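Local coordinates for adenosine monophosphate-protein transferase (Sulfolobus tokodaii, PDB 2EKM), which is of unknown function but belongs to the adenosine-specific kinase family and may therefore act on adenosine or an adenine nucleotide, at residues A[37-40]-A[41-45]; A[76-80]-A[81-85]. All coordinates share one frame; numbering follows the deposited sequence.

Contact 1. Residues A[37-40]-A[41-45]; sequences ASSS and PHLKF
A bound water donates to the carbonyls of both S40 and L43; its oxygen lies 2.7 Å from S40 O and equally 2.7 Å from L43 O, so it bridges two carbonyls of the same loop. L43 O has a second donor in ND2 of N63, from just beyond strand 57-62. The site is the helix-to-strand loop of a beta-alpha-beta crossover, where helix 28-37 hands over to strand 44-50. Within it, S40 to H42 form an ST turn. H42 N donates to S40 OG at 3.2 Å, and an N-H...O angle of 171° makes this bond nearly straight. With chi1 at 164°, S40 places OG opposite its own N and beside the carbonyl carbon, within reach of the H42 amide. P41 has no N-H to compete for that oxygen. Its CG instead lies over one face of the H42 imidazole, 4.1 Å above the plane and displaced toward the rim.

Two further contacts lie toward the helix. S39 OG donates back to L36 O in the last helical turn, while CD2 of L43 approaches the same hydroxyl oxygen, S39 OG, at 3.6 Å. The L43 branch thus packs beside a polar atom already committed to the helix end, and its side chain continues onto L36, I88 and V96. The CZ/CE2 end of the F45 ring comes up to A37 obliquely, with CZ 3.7 Å from A37 N and 4.1 Å from A37 CB. A chi1 of 58° turns this ring back toward the helix, and its rim also borders the bridging water, which lies in the ring plane with its oxygen 3.8 Å from F45 CE2.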
loop_
_atom_site.group_PDB
_atom_site.type_symbol
_atom_site.label_atom_id
_atom_site.label_comp_id
_atom_site.label_asym_id
_atom_site.label_seq_id
_atom_site.Cartn_x
_atom_site.Cartn_y
_atom_site.Cartn_z
ATOM N N ALA A 37 12.733 -10.347 15.424
ATOM C CA ALA A 37 13.597 -11.137 16.295
ATOM C C ALA A 37 13.864 -12.531 15.731
ATOM O O ALA A 37 14.986 -13.033 15.818
ATOM C CB ALA A 37 12.975 -11.252 17.692
ATOM N N SER A 38 12.844 -13.157 15.149
ATOM C CA SER A 38 13.019 -14.497 14.595
ATOM C C SER A 38 13.424 -14.506 13.121
ATOM O O SER A 38 13.433 -15.560 12.484
ATOM C CB SER A 38 11.749 -15.339 14.800
ATOM O OG SER A 38 10.620 -14.766 14.170
ATOM N N SER A 39 13.768 -13.342 12.575
ATOM C CA SER A 39 14.182 -13.286 11.176
ATOM C C SER A 39 15.670 -13.611 11.111
ATOM O O SER A 39 16.156 -14.154 10.120
ATOM C CB SER A 39 13.917 -11.897 10.577
ATOM O OG SER A 39 14.766 -10.911 11.134
ATOM N N SER A 40 16.380 -13.292 12.192
ATOM C CA SER A 40 17.815 -13.537 12.289
ATOM C C SER A 40 18.321 -13.242 13.702
ATOM O O SER A 40 17.830 -12.333 14.374
ATOM C CB SER A 40 18.564 -12.657 11.283
ATOM O OG SER A 40 19.944 -12.591 11.599
ATOM N N PRO A 41 19.316 -14.008 14.173
ATOM C CA PRO A 41 19.844 -13.773 15.521
ATOM C C PRO A 41 20.789 -12.574 15.617
ATOM O O PRO A 41 21.254 -12.231 16.704
ATOM C CB PRO A 41 20.542 -15.092 15.847
ATOM C CG PRO A 41 21.061 -15.527 14.499
ATOM C CD PRO A 41 19.887 -15.232 13.581
ATOM N N HIS A 42 21.069 -11.928 14.490
ATOM C CA HIS A 42 22.005 -10.790 14.523
ATOM C C HIS A 42 21.373 -9.452 14.086
ATOM O O HIS A 42 21.980 -8.397 14.210
ATOM C CB HIS A 42 23.201 -11.122 13.622
ATOM C CG HIS A 42 23.991 -12.264 14.200
ATOM N ND1 HIS A 42 24.396 -12.321 15.487
ATOM C CD2 HIS A 42 24.474 -13.396 13.531
ATOM C CE1 HIS A 42 25.108 -13.462 15.596
ATOM N NE2 HIS A 42 25.171 -14.125 14.436
ATOM N N LEU A 43 20.141 -9.469 13.591
ATOM C CA LEU A 43 19.508 -8.220 13.188
ATOM C C LEU A 43 19.292 -7.313 14.397
ATOM O O LEU A 43 18.850 -7.766 15.452
ATOM C CB LEU A 43 18.157 -8.487 12.517
ATOM C CG LEU A 43 17.407 -7.224 12.065
ATOM C CD1 LEU A 43 18.097 -6.618 10.840
ATOM C CD2 LEU A 43 15.961 -7.571 11.741
ATOM N N LYS A 44 19.619 -6.034 14.240
ATOM C CA LYS A 44 19.422 -5.047 15.298
ATOM C C LYS A 44 18.260 -4.198 14.809
ATOM O O LYS A 44 18.227 -3.802 13.639
ATOM C CB LYS A 44 20.664 -4.163 15.475
ATOM C CG LYS A 44 21.939 -4.931 15.781
ATOM C CD LYS A 44 21.778 -5.813 17.017
ATOM C CE LYS A 44 23.029 -6.647 17.263
ATOM N NZ LYS A 44 22.858 -7.588 18.401
ATOM N N PHE A 45 17.310 -3.908 15.688
ATOM C CA PHE A 45 16.165 -3.125 15.261
ATOM C C PHE A 45 15.487 -2.323 16.366
ATOM O O PHE A 45 15.656 -2.602 17.553
ATOM C CB PHE A 45 15.151 -4.056 14.587
ATOM C CG PHE A 45 14.681 -5.188 15.469
ATOM C CD1 PHE A 45 13.613 -5.010 16.344
ATOM C CD2 PHE A 45 15.324 -6.425 15.442
ATOM C CE1 PHE A 45 13.191 -6.051 17.181
ATOM C CE2 PHE A 45 14.910 -7.472 16.278
ATOM C CZ PHE A 45 13.842 -7.279 17.146
HETATM O O HOH W 1 17.679 -10.109 15.920
#

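Contact 2. Residues A[76-80]-A[81-85]; sequences LKIGA and GHTFV
I78 and T83 cross obliquely where helix 65-78 gives way to strand 83-89, with I78 CD1 and T83 CG2 meeting at 4.2 Å. The link is a type II beta turn from A80 to T83, which leads from the crossover helix into strand 83-89 and completes the beta-alpha-beta crossover that begins with strand 57-62. Before the turn, G79 leaves the helix with positive phi, which redirects the chain toward the sheet. H82, within the turn, points the other way, and its ring meets that of F49.

The orientation of T83 divides its work between two branches. At chi1 -60° the methyl CG2 is opposite the residue's own N and reaches I78, whereas OG1 stays beside that N and faces back to A80. OG1 thus reaches A80 O, to which T83 N, the amide closing the turn, also donates: A80 O is 2.7 Å from T83 OG1 and 3.2 Å from T83 N. They approach from the same face of the carbonyl plane, the hydroxyl well above it and the amide less tilted, so the turn is closed twice over. A80 CB lies 3.4 Å from T83 OG1, flanking the hydroxyl as it reaches the carbonyl.

Around the apolar patch, I20 of strand 16-22 and V130 of strand 128-135 each pack on both I78 and T83, placing the helix end between the two sheets. I78 holds its CG1-CD1 arm extended, and CD1 spans the pair of inward-facing strand residues, touching V85 CG2 at 4.4 Å as well as T83.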
loop_
_atom_site.group_PDB
_atom_site.type_symbol
_atom_site.label_atom_id
_atom_site.label_comp_id
_atom_site.label_asym_id
_atom_site.label_seq_id
_atom_site.Cartn_x
_atom_site.Cartn_y
_atom_site.Cartn_z
ATOM N N LEU A 76 7.311 10.590 15.980
ATOM C CA LEU A 76 6.794 11.838 16.532
ATOM C C LEU A 76 6.746 12.933 15.470
ATOM O O LEU A 76 5.805 13.721 15.419
ATOM C CB LEU A 76 7.672 12.308 17.694
ATOM C CG LEU A 76 7.457 11.682 19.073
ATOM C CD1 LEU A 76 8.599 12.096 19.988
ATOM C CD2 LEU A 76 6.116 12.136 19.651
ATOM N N LYS A 77 7.775 12.988 14.632
ATOM C CA LYS A 77 7.849 13.997 13.580
ATOM C C LYS A 77 6.748 13.812 12.539
ATOM O O LYS A 77 6.188 14.784 12.037
ATOM C CB LYS A 77 9.229 13.955 12.930
ATOM C CG LYS A 77 10.338 14.353 13.896
ATOM C CD LYS A 77 11.719 13.938 13.409
ATOM C CE LYS A 77 12.098 14.621 12.112
ATOM N NZ LYS A 77 13.519 14.335 11.761
ATOM N N ILE A 78 6.442 12.565 12.204
ATOM C CA ILE A 78 5.378 12.306 11.249
ATOM C C ILE A 78 4.080 12.643 11.984
ATOM O O ILE A 78 3.195 13.300 11.434
ATOM C CB ILE A 78 5.377 10.834 10.803
ATOM C CG1 ILE A 78 6.651 10.540 10.003
ATOM C CG2 ILE A 78 4.126 10.536 9.972
ATOM C CD1 ILE A 78 6.805 9.075 9.586
ATOM N N GLY A 79 3.995 12.202 13.237
ATOM C CA GLY A 79 2.835 12.475 14.073
ATOM C C GLY A 79 1.472 12.061 13.553
ATOM O O GLY A 79 0.464 12.684 13.887
ATOM N N ALA A 80 1.424 11.005 12.753
ATOM C CA ALA A 80 0.158 10.536 12.195
ATOM C C ALA A 80 -0.311 9.244 12.862
ATOM O O ALA A 80 0.423 8.256 12.910
ATOM C CB ALA A 80 0.299 10.329 10.692
ATOM N N GLY A 81 -1.538 9.258 13.375
ATOM C CA GLY A 81 -2.077 8.079 14.027
ATOM C C GLY A 81 -1.908 6.785 13.247
ATOM O O GLY A 81 -2.068 6.754 12.026
ATOM N N HIS A 82 -1.572 5.719 13.972
ATOM C CA HIS A 82 -1.377 4.374 13.423
ATOM C C HIS A 82 -0.171 4.159 12.500
ATOM O O HIS A 82 -0.074 3.142 11.804
ATOM C CB HIS A 82 -2.666 3.886 12.744
ATOM C CG HIS A 82 -3.649 3.281 13.701
ATOM N ND1 HIS A 82 -3.349 3.056 15.029
ATOM C CD2 HIS A 82 -4.906 2.813 13.516
ATOM C CE1 HIS A 82 -4.379 2.474 15.619
ATOM N NE2 HIS A 82 -5.336 2.316 14.722
ATOM N N THR A 83 0.749 5.113 12.510
ATOM C CA THR A 83 1.962 5.010 11.710
ATOM C C THR A 83 2.979 4.191 12.505
ATOM O O THR A 83 3.076 4.333 13.725
ATOM C CB THR A 83 2.588 6.405 11.445
ATOM O OG1 THR A 83 1.650 7.233 10.750
ATOM C CG2 THR A 83 3.853 6.273 10.606
ATOM N N PHE A 84 3.713 3.313 11.829
ATOM C CA PHE A 84 4.744 2.554 12.513
ATOM C C PHE A 84 6.062 2.839 11.803
ATOM O O PHE A 84 6.089 3.085 10.592
ATOM C CB PHE A 84 4.414 1.046 12.565
ATOM C CG PHE A 84 4.528 0.322 11.246
ATOM C CD1 PHE A 84 5.768 -0.067 10.750
ATOM C CD2 PHE A 84 3.386 -0.038 10.538
ATOM C CE1 PHE A 84 5.870 -0.808 9.569
ATOM C CE2 PHE A 84 3.476 -0.779 9.359
ATOM C CZ PHE A 84 4.724 -1.165 8.875
ATOM N N VAL A 85 7.142 2.851 12.574
ATOM C CA VAL A 85 8.467 3.128 12.047
ATOM C C VAL A 85 9.443 2.081 12.555
ATOM O O VAL A 85 9.470 1.775 13.749
ATOM C CB VAL A 85 8.974 4.527 12.495
ATOM C CG1 VAL A 85 10.403 4.752 12.000
ATOM C CG2 VAL A 85 8.055 5.611 11.954
#

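Both contacts are helix-to-strand connections delivering neighbouring strands, 44-50 and 83-89, to the same five-stranded sheet. Their centres are about 23 Å apart and their nearest atoms about 8 Å, so they do not touch. The residues that touch in contact 2 are all buried, and its centre, between the two sheets, lies about 11 Å from the centre of the chain; that of contact 1 lies about 16 Å away, with exposed residues beside buried L43 and F45. The chemistry differs: contact 1 pairs a side-chain acceptor with two water-bridged carbonyls, whereas in contact 2 one carbonyl takes a hydroxyl and an amide beside aliphatic packing. I88, near contact 1, belongs to the strand that contact 2 begins.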